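Local coordinates for metallo-beta-lactamase domain-containing protein (PDB 2AZ4) that binds two zinc ions in a metallo-beta-lactamase fold and may bind RNA and act as an exonuclease, at residues A[31-36]-A[64-69]; A[25-30]-A[178-183]; A[358-363]-A[374-379]; A[265-270]-A[346-351]. All coordinates share one frame; numbering follows the deposited sequence.

The four contacts form two pairs on opposite sides of the chain's centre. Contacts 1 and 2, with centres about 17 Å apart, share the neighbouring strands 22-27 and 30-34 of one mixed sheet, where Ile32 N probably bonds to Val25 O; contact 1 is nested inside the loop closed by contact 2. Contacts 3 and 4, centres about 13 Å apart, meet on the adjacent strands 344-348 and 373-376 of the parallel sheet, and Cys379 N lies 2.9 Å from Asp349 OD2. Between the pairs sit the zinc ions: a zinc ion lies about 12 Å from the side chain of Phe36 in contact 1 and one about 11 Å from that of Asp349 in contact 4.

Contact 1 (A[31-36]-A[64-69]); sequences HIFFDF and KDLYDP
Strand 30-34 belongs to one of the two mixed sheets of the metallo-beta-lactamase fold, and here Phe33 of that strand and Phe36 just beyond it are packed by Leu66 and Tyr67 from the loop between helix 51-56 and strand 85-89. Leu66 divides its two methyls. Leu66 CD2 stands over the centre of the Phe33 ring, 3.6 Å from the centroid and 7° off the normal, which defines a CH-pi contact, while Leu66 CD1 lies 3.7 Å from Phe33 CE2 at the rim. The same Leu66 CD2 reaches the edge of the second ring, 3.7 Å from Phe36 CE1. With Leu66 CG anti to its own nitrogen (chi1 -162°), the branch extends between the two phenylalanines. Phe36 CZ also meets Tyr67 CE1 at 3.9 Å, and the tyrosine hydroxyl bonds to Pro61 O. Strand 85-89 adds Val88 against Phe36 and Thr86 against Leu66. All four touching residues are buried, and the side chain of Phe36 lies about 7 Å from that of the zinc ligand His97. A water links the segments, donating to Lys64 O at 2.8 Å and lying in the ring plane of His31, at NE2.

Contact 2 (A[25-30]-A[178-183]); sequences VAYKDA and RTPDHF
Tyr27, at the end of strand 22-27, carries the contact by laying its ring against Thr179 and Pro180 of the 178-183 hairpin. It shares the strand face that looks toward the hairpin with Val25, while Ala26 between them faces away. Tyr27 CG lies anti to the backbone nitrogen (chi1 -177°), which extends the ring past Thr179 to Pro180. At the root of the side chain, Tyr27 CB meets Thr179 CG2 at 3.7 Å. Thr179 CB then lies over the face of the Tyr27 ring, 4.2 Å from the centroid and toward the rim. Farther out, Pro180 CD covers the same face at 3.9 Å from the Tyr27 centroid, 28° off the normal, and comes within 3.5 Å of Tyr27 CE2. Two CH-pi contacts therefore share one side of the tyrosine. Lys28 follows, and its CG packs on the opposite face of that ring, which is thus held between its own neighbour and the hairpin. Lys28 NZ goes on to a salt bridge with Glu157. From Tyr27 to Ala30 the chain makes a type II' turn, closed by Tyr27 N to Ala30 O at 2.9 Å and by the reciprocal bond.

Thr179 meets the tyrosine through CB and CG2, while its OG1 is hydrogen-bonded to Thr7 OG1 of strand 7-13, the neighbour of 22-27. Strands 22-27 and 173-179 belong to different mixed sheets, so the arrangement is side-chain packing between the ends of two beta hairpins, one from each sheet of the metallo-beta-lactamase alpha-beta/beta-alpha sandwich.

Contact 3 (A[358-363]-A[374-379]); sequences PQYRVF and FVRLAC
Tyr360 of helix 358-369 and Arg376 of strand 373-376 meet at their polar ends, the side chains crossing at about a right angle; the segment axes are 12.3 Å apart. Both have CG anti to the backbone nitrogen; in Arg376 the chain stays extended from CG to NE, which carries the guanidinium to the tyrosine hydroxyl. Arg376 NH1 donates to Tyr360 OH at 3.2 Å with an N-H...O angle of 140°, so the bond is bent, and the oxygen is tilted 25° out of the guanidinium plane. The ring and guanidinium planes stand 72° apart. NH1 has its stronger acceptor in Leu353 O, and two oxygens therefore grip this nitrogen.

Phe374 extends likewise and crosses Tyr360 at about a right angle, Phe374 CZ lying 3.4 Å from Tyr360 OH. One helical turn on, Phe363 CE2 comes near the plane of the Phe374 ring at its edge, 4.3 Å from Phe374 CE1, a looser contact. Phe363 also meets Phe336 edge-to-face.

The helix lies in the beta-alpha-beta crossover that leads from strand 344-348 to strand 373-376, an outermost strand of the parallel sheet. Phe374 packs between helix and sheet, touching Leu364 and Leu367 of the helix and Tyr345 of strand 344-348.

Contact 4 (A[265-270]-A[346-351]); sequences VERFAK and IHSDAQ
Arg267 leaves helix 265-274 fully extended through its first two torsions and then bends at chi3 (-58°), which presents NH1 to the end of strand 344-348. There Ser348 turns OG anti to its own nitrogen, and Asp349 swings CG anti to its carbonyl carbon, which brings Ser348 OG and Asp349 OD2 to the same nitrogen, NH1. The main link is a salt bridge: Arg267 NH1 donates to Asp349 OD2 at 2.7 Å, nearly straight at 161°. OD2 lies in the guanidinium plane and accepts through its anti lone pair. The carboxylate itself is rotated, its plane 51° from that of the guanidinium. A weak second bond runs from Arg267 NH2 to the same Asp349 OD2 at 3.2 Å. Arg267 NH1 also gives a weak bond to Ser348 OG at 2.8 Å, and this hydroxyl has its stronger partner in Leu377 O.

More bonds fix the arginine in rotation: NE pairs with Glu237, and NH2 bonds to Cys379 O, while Cys379 N bonds to Asp349 OD2. The buried cation thus faces two carboxylates, which would probably stabilise its charge. Asp349 lies about 9 Å from His94, side chain to side chain, and is not a zinc ligand. The salt bridge ties a helix to the loop after a strand of the parallel alpha/beta sheet, with the Asp349 side chain about 11 Å from a zinc ion of the dizinc site; such a six-stranded parallel domain is reminiscent of the beta-CASP domain of RNA-processing metallo-beta-lactamases.

Contact 1 (A[31-36]-A[64-69])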
# COMPACT_ATOMS: atom_id res chain seq x y z
N HIS A 31 4.51 -23.33 8.25
CA HIS A 31 5.03 -22.34 7.31
C HIS A 31 4.14 -21.11 7.24
O HIS A 31 2.93 -21.19 7.46
CB HIS A 31 5.36 -22.95 5.92
CG HIS A 31 4.19 -23.52 5.16
ND1 HIS A 31 2.94 -23.70 5.71
CD2 HIS A 31 4.11 -23.97 3.88
CE1 HIS A 31 2.13 -24.22 4.79
NE2 HIS A 31 2.82 -24.39 3.68
N ILE A 32 4.77 -19.98 6.97
CA ILE A 32 4.10 -18.71 6.80
C ILE A 32 4.43 -18.12 5.43
O ILE A 32 5.45 -18.48 4.82
CB ILE A 32 4.44 -17.68 7.90
CG1 ILE A 32 5.92 -17.31 7.86
CG2 ILE A 32 4.00 -18.22 9.24
CD1 ILE A 32 6.33 -16.16 8.80
N PHE A 33 3.55 -17.26 4.94
CA PHE A 33 3.72 -16.60 3.66
C PHE A 33 3.40 -15.13 3.86
O PHE A 33 2.60 -14.79 4.74
CB PHE A 33 2.77 -17.17 2.58
CG PHE A 33 2.98 -18.66 2.25
CD1 PHE A 33 3.62 -19.05 1.08
CD2 PHE A 33 2.50 -19.65 3.09
CE1 PHE A 33 3.79 -20.43 0.77
CE2 PHE A 33 2.68 -21.03 2.80
CZ PHE A 33 3.33 -21.40 1.64
N PHE A 34 4.00 -14.28 3.02
CA PHE A 34 3.80 -12.83 3.00
C PHE A 34 4.49 -12.27 1.76
O PHE A 34 5.53 -12.79 1.36
CB PHE A 34 4.39 -12.15 4.25
CG PHE A 34 5.81 -12.56 4.55
CD1 PHE A 34 6.08 -13.65 5.39
CD2 PHE A 34 6.89 -11.87 4.00
CE1 PHE A 34 7.38 -14.05 5.66
CE2 PHE A 34 8.21 -12.25 4.28
CZ PHE A 34 8.45 -13.34 5.10
N ASP A 35 3.92 -11.26 1.10
CA ASP A 35 2.52 -10.87 1.27
C ASP A 35 1.68 -11.74 0.33
O ASP A 35 1.91 -12.96 0.26
CB ASP A 35 2.38 -9.36 0.97
CG ASP A 35 3.06 -8.50 2.04
OD1 ASP A 35 2.93 -8.84 3.24
OD2 ASP A 35 3.70 -7.48 1.69
N PHE A 36 0.71 -11.15 -0.38
CA PHE A 36 -0.22 -11.93 -1.21
C PHE A 36 -0.86 -11.11 -2.35
O PHE A 36 -2.08 -11.10 -2.51
CB PHE A 36 -1.31 -12.58 -0.33
CG PHE A 36 -1.67 -13.97 -0.75
CD1 PHE A 36 -0.76 -15.01 -0.55
CD2 PHE A 36 -2.88 -14.25 -1.34
CE1 PHE A 36 -1.06 -16.31 -0.94
CE2 PHE A 36 -3.21 -15.56 -1.74
CZ PHE A 36 -2.30 -16.59 -1.54
N LYS A 64 1.63 -25.04 -3.10
CA LYS A 64 0.96 -26.27 -2.73
C LYS A 64 0.08 -26.01 -1.53
O LYS A 64 0.55 -25.44 -0.54
CB LYS A 64 1.98 -27.37 -2.42
CG LYS A 64 1.36 -28.69 -1.97
CD LYS A 64 2.45 -29.66 -1.50
CE LYS A 64 1.86 -30.76 -0.62
NZ LYS A 64 1.26 -30.24 0.65
N ASP A 65 -1.18 -26.43 -1.63
CA ASP A 65 -2.14 -26.40 -0.52
C ASP A 65 -2.22 -25.04 0.18
O ASP A 65 -2.13 -24.94 1.41
CB ASP A 65 -1.83 -27.52 0.49
CG ASP A 65 -2.24 -28.90 -0.03
OD1 ASP A 65 -3.36 -29.06 -0.57
OD2 ASP A 65 -1.43 -29.84 0.13
N LEU A 66 -2.36 -23.99 -0.62
CA LEU A 66 -2.53 -22.64 -0.13
C LEU A 66 -3.70 -21.95 -0.84
O LEU A 66 -4.47 -21.21 -0.21
CB LEU A 66 -1.22 -21.84 -0.28
CG LEU A 66 -1.10 -20.55 0.56
CD1 LEU A 66 -0.98 -20.80 2.05
CD2 LEU A 66 0.04 -19.64 0.10
N TYR A 67 -3.87 -22.18 -2.14
CA TYR A 67 -4.97 -21.52 -2.84
C TYR A 67 -6.29 -22.23 -2.51
O TYR A 67 -6.28 -23.41 -2.17
CB TYR A 67 -4.75 -21.47 -4.36
CG TYR A 67 -3.56 -20.64 -4.79
CD1 TYR A 67 -3.47 -19.27 -4.48
CD2 TYR A 67 -2.53 -21.21 -5.53
CE1 TYR A 67 -2.37 -18.53 -4.88
CE2 TYR A 67 -1.42 -20.46 -5.93
CZ TYR A 67 -1.36 -19.13 -5.61
OH TYR A 67 -0.28 -18.39 -6.03
N ASP A 68 -7.39 -21.48 -2.55
CA ASP A 68 -8.73 -22.00 -2.25
C ASP A 68 -8.94 -23.23 -3.14
O ASP A 68 -8.92 -23.10 -4.34
CB ASP A 68 -9.75 -20.89 -2.57
CG ASP A 68 -11.22 -21.27 -2.24
OD1 ASP A 68 -11.52 -22.44 -1.93
OD2 ASP A 68 -12.07 -20.36 -2.32
N PRO A 69 -9.12 -24.42 -2.54
CA PRO A 69 -9.29 -25.63 -3.36
C PRO A 69 -10.43 -25.56 -4.38
O PRO A 69 -10.35 -26.19 -5.43
CB PRO A 69 -9.64 -26.71 -2.33
CG PRO A 69 -9.95 -26.00 -1.08
CD PRO A 69 -9.19 -24.72 -1.11
O HOH W 1 3.06 -25.58 0.76

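Contact 2 (A[25-30]-A[178-183])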
# COMPACT_ATOMS: atom_id res chain seq x y z
N VAL A 25 8.35 -18.82 4.71
CA VAL A 25 9.27 -19.19 5.77
C VAL A 25 8.72 -20.46 6.37
O VAL A 25 7.57 -20.49 6.82
CB VAL A 25 9.45 -18.09 6.85
CG1 VAL A 25 10.43 -18.58 7.93
CG2 VAL A 25 10.00 -16.81 6.22
N ALA A 26 9.52 -21.52 6.34
CA ALA A 26 9.11 -22.84 6.83
C ALA A 26 10.06 -23.42 7.87
O ALA A 26 11.28 -23.30 7.75
CB ALA A 26 8.96 -23.81 5.68
N TYR A 27 9.47 -24.07 8.87
CA TYR A 27 10.16 -24.71 9.97
C TYR A 27 9.30 -25.86 10.50
O TYR A 27 8.16 -25.63 10.93
CB TYR A 27 10.42 -23.73 11.12
CG TYR A 27 11.22 -24.36 12.25
CD1 TYR A 27 12.60 -24.55 12.13
CD2 TYR A 27 10.60 -24.75 13.44
CE1 TYR A 27 13.34 -25.11 13.16
CE2 TYR A 27 11.33 -25.33 14.47
CZ TYR A 27 12.71 -25.50 14.32
OH TYR A 27 13.45 -26.05 15.34
N LYS A 28 9.87 -27.07 10.48
CA LYS A 28 9.17 -28.31 10.83
C LYS A 28 7.85 -28.41 10.07
O LYS A 28 7.85 -28.28 8.85
CB LYS A 28 8.98 -28.47 12.35
CG LYS A 28 10.28 -28.71 13.13
CD LYS A 28 9.96 -28.81 14.61
CE LYS A 28 11.07 -29.47 15.39
NZ LYS A 28 10.72 -29.51 16.85
N ASP A 29 6.74 -28.63 10.76
CA ASP A 29 5.44 -28.72 10.10
C ASP A 29 4.65 -27.40 10.06
O ASP A 29 3.41 -27.40 9.91
CB ASP A 29 4.60 -29.84 10.72
CG ASP A 29 4.34 -29.65 12.19
OD1 ASP A 29 4.84 -28.67 12.79
OD2 ASP A 29 3.64 -30.51 12.76
N ALA A 30 5.36 -26.28 10.17
CA ALA A 30 4.71 -24.99 10.00
C ALA A 30 5.34 -24.14 8.90
O ALA A 30 6.56 -24.25 8.61
CB ALA A 30 4.67 -24.21 11.34
N ARG A 178 10.64 -15.30 14.11
CA ARG A 178 11.58 -16.15 14.83
C ARG A 178 11.20 -17.62 14.76
O ARG A 178 10.03 -17.98 14.92
CB ARG A 178 11.73 -15.69 16.28
CG ARG A 178 12.47 -14.36 16.38
CD ARG A 178 12.58 -13.94 17.81
NE ARG A 178 12.33 -12.51 17.98
CZ ARG A 178 13.27 -11.58 18.08
NH1 ARG A 178 14.55 -11.90 18.02
NH2 ARG A 178 12.91 -10.31 18.24
N THR A 179 12.21 -18.45 14.47
CA THR A 179 12.17 -19.89 14.78
C THR A 179 13.19 -20.10 15.92
O THR A 179 13.94 -19.16 16.25
CB THR A 179 12.54 -20.74 13.56
OG1 THR A 179 13.87 -20.44 13.13
CG2 THR A 179 11.59 -20.43 12.40
N PRO A 180 13.21 -21.29 16.56
CA PRO A 180 14.12 -21.44 17.71
C PRO A 180 15.59 -21.03 17.49
O PRO A 180 16.24 -20.58 18.42
CB PRO A 180 13.99 -22.92 18.05
CG PRO A 180 12.58 -23.24 17.63
CD PRO A 180 12.43 -22.52 16.33
N ASP A 181 16.11 -21.14 16.27
CA ASP A 181 17.52 -20.78 16.06
C ASP A 181 17.73 -19.53 15.23
O ASP A 181 18.88 -19.11 15.06
CB ASP A 181 18.27 -21.94 15.39
CG ASP A 181 18.47 -23.14 16.32
OD1 ASP A 181 18.33 -23.02 17.56
OD2 ASP A 181 18.79 -24.22 15.79
N HIS A 182 16.66 -18.95 14.69
CA HIS A 182 16.81 -17.83 13.75
C HIS A 182 15.86 -16.67 13.93
O HIS A 182 14.72 -16.83 14.41
CB HIS A 182 16.75 -18.32 12.30
CG HIS A 182 17.73 -19.40 12.01
ND1 HIS A 182 19.05 -19.15 11.73
CD2 HIS A 182 17.59 -20.75 12.01
CE1 HIS A 182 19.68 -20.29 11.54
NE2 HIS A 182 18.81 -21.28 11.70
N PHE A 183 16.33 -15.51 13.51
CA PHE A 183 15.61 -14.25 13.61
C PHE A 183 15.79 -13.55 12.27
O PHE A 183 16.91 -13.18 11.90
CB PHE A 183 16.21 -13.39 14.74
CG PHE A 183 15.71 -11.96 14.77
CD1 PHE A 183 14.39 -11.65 14.43
CD2 PHE A 183 16.55 -10.93 15.17
CE1 PHE A 183 13.93 -10.32 14.45
CE2 PHE A 183 16.10 -9.60 15.21
CZ PHE A 183 14.79 -9.30 14.85

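Contact 3 (A[358-363]-A[374-379])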
# COMPACT_ATOMS: atom_id res chain seq x y z
N PRO A 358 -0.89 6.25 -19.26
CA PRO A 358 -1.42 6.98 -20.44
C PRO A 358 -2.58 7.93 -20.10
O PRO A 358 -2.76 8.95 -20.77
CB PRO A 358 -1.87 5.85 -21.38
CG PRO A 358 -1.15 4.62 -20.91
CD PRO A 358 -0.98 4.79 -19.43
N GLN A 359 -3.35 7.61 -19.06
CA GLN A 359 -4.42 8.50 -18.58
C GLN A 359 -3.92 9.84 -18.05
O GLN A 359 -4.65 10.82 -18.03
CB GLN A 359 -5.25 7.81 -17.51
CG GLN A 359 -6.29 6.83 -18.02
CD GLN A 359 -7.29 6.47 -16.92
OE1 GLN A 359 -7.60 5.29 -16.69
NE2 GLN A 359 -7.77 7.49 -16.20
N TYR A 360 -2.67 9.88 -17.60
CA TYR A 360 -2.09 11.06 -16.98
C TYR A 360 -2.12 12.23 -17.94
O TYR A 360 -2.66 13.28 -17.62
CB TYR A 360 -0.68 10.76 -16.47
CG TYR A 360 -0.13 11.78 -15.51
CD1 TYR A 360 -0.58 11.82 -14.19
CD2 TYR A 360 0.83 12.70 -15.92
CE1 TYR A 360 -0.08 12.75 -13.30
CE2 TYR A 360 1.34 13.64 -15.02
CZ TYR A 360 0.89 13.66 -13.72
OH TYR A 360 1.38 14.59 -12.81
N ARG A 361 -1.57 12.02 -19.14
CA ARG A 361 -1.63 13.01 -20.22
C ARG A 361 -3.03 13.49 -20.57
O ARG A 361 -3.24 14.70 -20.70
CB ARG A 361 -0.95 12.48 -21.49
CG ARG A 361 -0.58 13.59 -22.48
CD ARG A 361 0.26 14.69 -21.79
NE ARG A 361 0.97 15.53 -22.76
CZ ARG A 361 2.18 15.27 -23.26
NH1 ARG A 361 2.85 14.17 -22.89
NH2 ARG A 361 2.72 16.10 -24.15
N VAL A 362 -3.98 12.57 -20.72
CA VAL A 362 -5.35 12.98 -21.06
C VAL A 362 -5.98 13.81 -19.95
O VAL A 362 -6.67 14.81 -20.23
CB VAL A 362 -6.26 11.79 -21.64
CG1 VAL A 362 -5.58 10.46 -21.58
CG2 VAL A 362 -7.63 11.74 -21.01
N PHE A 363 -5.70 13.44 -18.70
CA PHE A 363 -6.17 14.19 -17.54
C PHE A 363 -5.63 15.62 -17.58
O PHE A 363 -6.40 16.58 -17.51
CB PHE A 363 -5.76 13.46 -16.24
CG PHE A 363 -6.31 14.08 -14.97
CD1 PHE A 363 -7.59 14.65 -14.93
CD2 PHE A 363 -5.56 14.05 -13.80
CE1 PHE A 363 -8.09 15.19 -13.74
CE2 PHE A 363 -6.06 14.58 -12.60
CZ PHE A 363 -7.31 15.16 -12.57
N PHE A 374 -3.07 22.92 -12.63
CA PHE A 374 -2.79 21.60 -12.06
C PHE A 374 -1.51 21.70 -11.23
O PHE A 374 -0.48 22.22 -11.72
CB PHE A 374 -2.58 20.60 -13.18
CG PHE A 374 -2.09 19.25 -12.73
CD1 PHE A 374 -2.99 18.23 -12.42
CD2 PHE A 374 -0.73 18.98 -12.66
CE1 PHE A 374 -2.55 16.98 -12.03
CE2 PHE A 374 -0.28 17.70 -12.27
CZ PHE A 374 -1.20 16.71 -11.95
N VAL A 375 -1.58 21.22 -9.99
CA VAL A 375 -0.42 21.22 -9.12
C VAL A 375 -0.19 19.83 -8.59
O VAL A 375 -1.06 19.26 -7.94
CB VAL A 375 -0.56 22.25 -7.97
CG1 VAL A 375 0.62 22.14 -7.00
CG2 VAL A 375 -0.60 23.65 -8.54
N ARG A 376 0.99 19.30 -8.89
CA ARG A 376 1.42 18.04 -8.34
C ARG A 376 2.00 18.25 -6.94
O ARG A 376 3.04 18.91 -6.77
CB ARG A 376 2.42 17.37 -9.27
CG ARG A 376 2.65 15.90 -8.92
CD ARG A 376 3.56 15.20 -9.91
NE ARG A 376 3.94 13.90 -9.36
CZ ARG A 376 3.23 12.78 -9.53
NH1 ARG A 376 2.11 12.81 -10.26
NH2 ARG A 376 3.63 11.64 -8.98
N LEU A 377 1.32 17.71 -5.94
CA LEU A 377 1.81 17.83 -4.57
C LEU A 377 1.98 16.42 -4.01
O LEU A 377 1.09 15.89 -3.34
CB LEU A 377 0.86 18.70 -3.72
CG LEU A 377 1.29 19.13 -2.30
CD1 LEU A 377 2.44 20.16 -2.34
CD2 LEU A 377 0.09 19.65 -1.52
N ALA A 378 3.12 15.81 -4.34
CA ALA A 378 3.34 14.40 -4.06
C ALA A 378 4.32 14.19 -2.91
O ALA A 378 5.25 14.97 -2.73
CB ALA A 378 3.83 13.66 -5.32
N CYS A 379 4.12 13.13 -2.15
CA CYS A 379 5.10 12.72 -1.16
C CYS A 379 5.15 11.19 -1.17
O CYS A 379 4.16 10.52 -0.82
CB CYS A 379 4.70 13.25 0.22
SG CYS A 379 5.88 12.83 1.53

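Contact 4 (A[265-270]-A[346-351])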
# COMPACT_ATOMS: atom_id res chain seq x y z
N VAL A 265 -4.92 7.66 4.88
CA VAL A 265 -5.99 8.26 5.67
C VAL A 265 -5.45 9.41 6.52
O VAL A 265 -6.12 10.42 6.71
CB VAL A 265 -6.69 7.24 6.57
CG1 VAL A 265 -8.02 7.79 7.04
CG2 VAL A 265 -6.98 5.95 5.80
N GLU A 266 -4.22 9.27 7.00
CA GLU A 266 -3.61 10.30 7.84
C GLU A 266 -3.33 11.59 7.10
O GLU A 266 -3.34 12.65 7.72
CB GLU A 266 -2.33 9.80 8.50
CG GLU A 266 -2.55 9.05 9.78
CD GLU A 266 -1.25 8.96 10.59
OE1 GLU A 266 -0.91 9.94 11.29
OE2 GLU A 266 -0.57 7.92 10.48
N ARG A 267 -3.01 11.52 5.81
CA ARG A 267 -2.86 12.74 5.03
C ARG A 267 -4.21 13.48 4.98
O ARG A 267 -4.25 14.68 5.19
CB ARG A 267 -2.33 12.47 3.61
CG ARG A 267 -2.18 13.75 2.78
CD ARG A 267 -1.57 13.52 1.37
NE ARG A 267 -0.26 12.88 1.42
CZ ARG A 267 0.42 12.48 0.35
NH1 ARG A 267 -0.08 12.68 -0.86
NH2 ARG A 267 1.60 11.86 0.48
N PHE A 268 -5.30 12.76 4.70
CA PHE A 268 -6.64 13.39 4.74
C PHE A 268 -6.93 14.01 6.10
O PHE A 268 -7.33 15.18 6.17
CB PHE A 268 -7.72 12.40 4.34
CG PHE A 268 -7.78 12.14 2.87
CD1 PHE A 268 -8.56 12.97 2.04
CD2 PHE A 268 -7.04 11.10 2.30
CE1 PHE A 268 -8.63 12.74 0.65
CE2 PHE A 268 -7.09 10.86 0.91
CZ PHE A 268 -7.90 11.67 0.08
N ALA A 269 -6.70 13.23 7.15
CA ALA A 269 -6.81 13.72 8.53
C ALA A 269 -6.02 14.99 8.79
O ALA A 269 -6.54 15.95 9.39
CB ALA A 269 -6.44 12.60 9.54
N LYS A 270 -4.76 15.04 8.33
CA LYS A 270 -3.93 16.24 8.50
C LYS A 270 -4.42 17.43 7.72
O LYS A 270 -4.35 18.58 8.20
CB LYS A 270 -2.46 15.98 8.12
CG LYS A 270 -1.78 14.90 8.95
CD LYS A 270 -1.62 15.34 10.42
CE LYS A 270 -1.44 14.15 11.36
NZ LYS A 270 -0.80 14.56 12.66
N ILE A 346 -5.30 20.36 -6.85
CA ILE A 346 -4.09 19.86 -6.22
C ILE A 346 -4.12 18.35 -6.26
O ILE A 346 -4.98 17.71 -5.66
CB ILE A 346 -3.96 20.37 -4.77
CG1 ILE A 346 -3.88 21.91 -4.77
CG2 ILE A 346 -2.73 19.74 -4.10
CD1 ILE A 346 -4.39 22.52 -3.46
N HIS A 347 -3.20 17.79 -7.03
CA HIS A 347 -3.11 16.36 -7.25
C HIS A 347 -2.10 15.78 -6.27
O HIS A 347 -0.90 15.97 -6.43
CB HIS A 347 -2.68 16.11 -8.70
CG HIS A 347 -3.04 14.75 -9.20
ND1 HIS A 347 -2.10 13.86 -9.66
CD2 HIS A 347 -4.23 14.11 -9.27
CE1 HIS A 347 -2.70 12.74 -10.04
NE2 HIS A 347 -3.99 12.87 -9.80
N SER A 348 -2.59 15.08 -5.25
CA SER A 348 -1.73 14.65 -4.15
C SER A 348 -1.69 13.13 -4.05
O SER A 348 -2.37 12.52 -3.20
CB SER A 348 -2.18 15.27 -2.83
OG SER A 348 -1.22 15.04 -1.83
N ASP A 349 -0.89 12.53 -4.92
CA ASP A 349 -0.75 11.08 -5.03
C ASP A 349 -2.03 10.32 -5.36
O ASP A 349 -2.13 9.11 -5.10
CB ASP A 349 -0.05 10.52 -3.79
CG ASP A 349 1.38 11.02 -3.68
OD1 ASP A 349 2.17 10.74 -4.60
OD2 ASP A 349 1.70 11.72 -2.71
N ALA A 350 -3.01 11.02 -5.92
CA ALA A 350 -4.19 10.35 -6.46
C ALA A 350 -3.86 9.80 -7.85
O ALA A 350 -2.88 10.22 -8.48
CB ALA A 350 -5.38 11.30 -6.52
N GLN A 351 -4.70 8.88 -8.33
CA GLN A 351 -4.66 8.41 -9.73
C GLN A 351 -5.28 9.43 -10.70
O GLN A 351 -6.15 10.17 -10.30
CB GLN A 351 -5.36 7.06 -9.84
CG GLN A 351 -4.76 6.03 -8.90
CD GLN A 351 -5.23 4.63 -9.19
OE1 GLN A 351 -6.32 4.24 -8.77
NE2 GLN A 351 -4.43 3.86 -9.93